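Local structure of beta-galactosidase (3TTY) at residues Leu347-Ser350 and Lys356-Gly359. The protein hydrolyses terminal beta-galactosyl bonds as a glycoside hydrolase with a TIM-barrel catalytic domain, here holding galactose. Residues are numbered along the deposited sequence; the frame is centred on the assembly and turned at random.
Sequences LRRS and KYHG. With GLA (alpha-D-galactopyranose), chain H.
With CG set anti to the carbonyl carbon (chi1 -79°) and the chain bent at chi3 (82°), Arg349 lays its side chain along the backbone of 356-359 and brings its guanidinium over the carbonyl of His358. That oxygen sits above one face of the group, toward its rim, and Arg349 CG comes to 3.0 Å from His358 O. Arg349 NE and NH2 both turn to Lys356 O, each at 3.4 Å; these are weak bonds, and the position of that oxygen is less certain. The same NH2 meets the Tyr357 ring edge to edge, 3.8 Å from Tyr357 CD1, whereas NH1 makes a salt bridge with Glu363. A lysine in place of Arg349, with one terminal nitrogen, would probably lose either the Glu363 salt bridge or the approach to Lys356 O and the Tyr357 edge, and leave His358 O without its flat cover.

Both segments belong to the long loop between the eighth strand of the TIM barrel, 339-344, and helix 371-386, which closes back on itself here, supplying His358 to the galactose pocket. Water 1 joins the two parts, donating to His358 O at 2.8 Å and accepting a weak bond from Ser350 N. His358, its CG anti to the backbone N (chi1 -162°), swings its imidazole toward the sugar: ND1 gives a straight bond in the ring plane to a lone pair of Gly359 O (2.9 Å), which fixes the ring's rotation and leaves NE2 to reach galactose O6 through a weak bond. At the subunit interface Lys356 NZ forms a salt bridge with Asp495 of the second subunit, and Tyr357 OH bonds to Tyr462 there.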
ATOM      1  N   LEU A 347     -34.231  10.108   3.351  1.00 23.19           N
ATOM      2  CA  LEU A 347     -35.479  10.472   2.681  1.00 20.64           C
ATOM      3  C   LEU A 347     -35.318  11.558   1.592  1.00 21.35           C
ATOM      4  O   LEU A 347     -36.056  11.569   0.606  1.00 22.11           O
ATOM      5  CB  LEU A 347     -36.556  10.839   3.707  1.00 18.24           C
ATOM      6  CG  LEU A 347     -36.911   9.711   4.673  1.00 18.82           C
ATOM      7  CD1 LEU A 347     -38.194  10.004   5.427  1.00 17.85           C
ATOM      8  CD2 LEU A 347     -37.030   8.390   3.901  1.00 20.51           C
ATOM      9  N   ARG A 348     -34.352  12.454   1.758  1.00 19.35           N
ATOM     10  CA  ARG A 348     -34.057  13.445   0.716  1.00 20.57           C
ATOM     11  C   ARG A 348     -32.563  13.760   0.670  1.00 18.47           C
ATOM     12  O   ARG A 348     -31.956  14.040   1.698  1.00 17.59           O
ATOM     13  CB  ARG A 348     -34.876  14.725   0.907  1.00 13.96           C
ATOM     14  CG  ARG A 348     -34.152  15.984   0.467  1.00 18.07           C
ATOM     15  CD  ARG A 348     -34.929  16.910  -0.480  1.00 19.79           C
ATOM     16  NE  ARG A 348     -36.372  17.060  -0.247  1.00 20.39           N
ATOM     17  CZ  ARG A 348     -37.186  17.650  -1.132  1.00 22.40           C
ATOM     18  NH1 ARG A 348     -36.692  18.135  -2.265  1.00 14.45           N
ATOM     19  NH2 ARG A 348     -38.486  17.773  -0.899  1.00 21.63           N
ATOM     20  N   ARG A 349     -31.985  13.710  -0.527  1.00 16.91           N
ATOM     21  CA  ARG A 349     -30.541  13.844  -0.712  1.00 16.62           C
ATOM     22  C   ARG A 349     -29.991  15.168  -0.180  1.00 20.21           C
ATOM     23  O   ARG A 349     -30.648  16.216  -0.232  1.00 15.64           O
ATOM     24  CB  ARG A 349     -30.151  13.627  -2.188  1.00 16.20           C
ATOM     25  CG  ARG A 349     -30.091  12.159  -2.581  1.00 20.70           C
ATOM     26  CD  ARG A 349     -30.100  11.855  -4.086  1.00 22.94           C
ATOM     27  NE  ARG A 349     -28.798  11.974  -4.701  1.00 21.37           N
ATOM     28  CZ  ARG A 349     -28.287  11.141  -5.613  1.00 21.12           C
ATOM     29  NH1 ARG A 349     -28.956  10.091  -6.066  1.00 18.17           N
ATOM     30  NH2 ARG A 349     -27.083  11.389  -6.098  1.00 20.35           N
ATOM     31  N   SER A 350     -28.791  15.085   0.381  1.00 20.80           N
ATOM     32  CA  SER A 350     -28.030  16.248   0.819  1.00 17.25           C
ATOM     33  C   SER A 350     -27.346  16.875  -0.389  1.00 18.35           C
ATOM     34  O   SER A 350     -27.406  16.326  -1.487  1.00 19.26           O
ATOM     35  CB  SER A 350     -26.966  15.803   1.808  1.00 17.21           C
ATOM     36  OG  SER A 350     -26.191  14.776   1.215  1.00 18.50           O
ATOM     37  N   LYS A 356     -23.691  13.716  -0.797  1.00 18.25           N
ATOM     38  CA  LYS A 356     -24.625  14.241  -1.793  1.00 15.26           C
ATOM     39  C   LYS A 356     -24.929  13.264  -2.938  1.00 18.97           C
ATOM     40  O   LYS A 356     -25.934  13.435  -3.632  1.00 17.21           O
ATOM     41  CB  LYS A 356     -24.137  15.571  -2.345  1.00 17.52           C
ATOM     42  CG  LYS A 356     -22.755  15.514  -2.997  1.00 22.55           C
ATOM     43  CD  LYS A 356     -22.224  16.927  -3.218  1.00 16.70           C
ATOM     44  CE  LYS A 356     -20.871  16.912  -3.899  1.00 16.38           C
ATOM     45  NZ  LYS A 356     -19.761  16.775  -2.933  1.00 20.34           N
ATOM     46  N   TYR A 357     -24.068  12.258  -3.146  1.00 18.10           N
ATOM     47  CA  TYR A 357     -24.302  11.249  -4.184  1.00 16.41           C
ATOM     48  C   TYR A 357     -24.692   9.929  -3.551  1.00 20.99           C
ATOM     49  O   TYR A 357     -24.626   8.879  -4.182  1.00 25.62           O
ATOM     50  CB  TYR A 357     -23.111  11.117  -5.164  1.00 17.44           C
ATOM     51  CG  TYR A 357     -22.777  12.465  -5.700  1.00 20.47           C
ATOM     52  CD1 TYR A 357     -23.795  13.318  -6.105  1.00 18.84           C
ATOM     53  CD2 TYR A 357     -21.478  12.944  -5.705  1.00 18.69           C
ATOM     54  CE1 TYR A 357     -23.527  14.587  -6.534  1.00 18.63           C
ATOM     55  CE2 TYR A 357     -21.203  14.217  -6.141  1.00 17.68           C
ATOM     56  CZ  TYR A 357     -22.236  15.038  -6.555  1.00 17.00           C
ATOM     57  OH  TYR A 357     -21.987  16.327  -6.979  1.00 19.12           O
ATOM     58  N   HIS A 358     -25.102   9.999  -2.289  1.00 20.29           N
ATOM     59  CA  HIS A 358     -25.866   8.915  -1.683  1.00 22.26           C
ATOM     60  C   HIS A 358     -27.331   9.015  -2.134  1.00 18.41           C
ATOM     61  O   HIS A 358     -27.909  10.108  -2.190  1.00 16.97           O
ATOM     62  CB  HIS A 358     -25.772   8.945  -0.149  1.00 21.41           C
ATOM     63  CG  HIS A 358     -26.151   7.646   0.503  1.00 22.50           C
ATOM     64  ND1 HIS A 358     -27.453   7.194   0.564  1.00 21.44           N
ATOM     65  CD2 HIS A 358     -25.397   6.699   1.112  1.00 20.44           C
ATOM     66  CE1 HIS A 358     -27.485   6.026   1.183  1.00 21.90           C
ATOM     67  NE2 HIS A 358     -26.250   5.701   1.521  1.00 21.73           N
ATOM     68  N   GLY A 359     -27.914   7.869  -2.466  1.00 19.14           N
ATOM     69  CA  GLY A 359     -29.306   7.791  -2.876  1.00 18.53           C
ATOM     70  C   GLY A 359     -30.284   8.203  -1.790  1.00 22.12           C
ATOM     71  O   GLY A 359     -29.983   8.134  -0.589  1.00 21.35           O
TER
HETATM   72  C1  GLA H 677     -24.329   4.686   7.732  1.00 24.02           C
HETATM   73  C2  GLA H 677     -24.731   5.919   8.579  1.00 19.21           C
HETATM   74  C3  GLA H 677     -25.648   6.896   7.822  1.00 19.40           C
HETATM   75  C4  GLA H 677     -25.027   7.150   6.456  1.00 19.50           C
HETATM   76  C5  GLA H 677     -24.780   5.813   5.750  1.00 21.87           C
HETATM   77  C6  GLA H 677     -24.228   6.100   4.349  1.00 18.83           C
HETATM   78  O1  GLA H 677     -25.380   3.735   7.482  1.00 25.40           O
HETATM   79  O2  GLA H 677     -25.381   5.508   9.771  1.00 19.74           O
HETATM   80  O3  GLA H 677     -25.775   8.154   8.507  1.00 16.09           O
HETATM   81  O4  GLA H 677     -23.784   7.797   6.695  1.00 18.67           O
HETATM   82  O5  GLA H 677     -23.791   5.075   6.476  1.00 21.74           O
HETATM   83  O6  GLA H 677     -24.346   4.932   3.524  1.00 19.98           O
HETATM   84  O   HOH W   1     -27.841  11.954  -0.085  1.00 20.60           O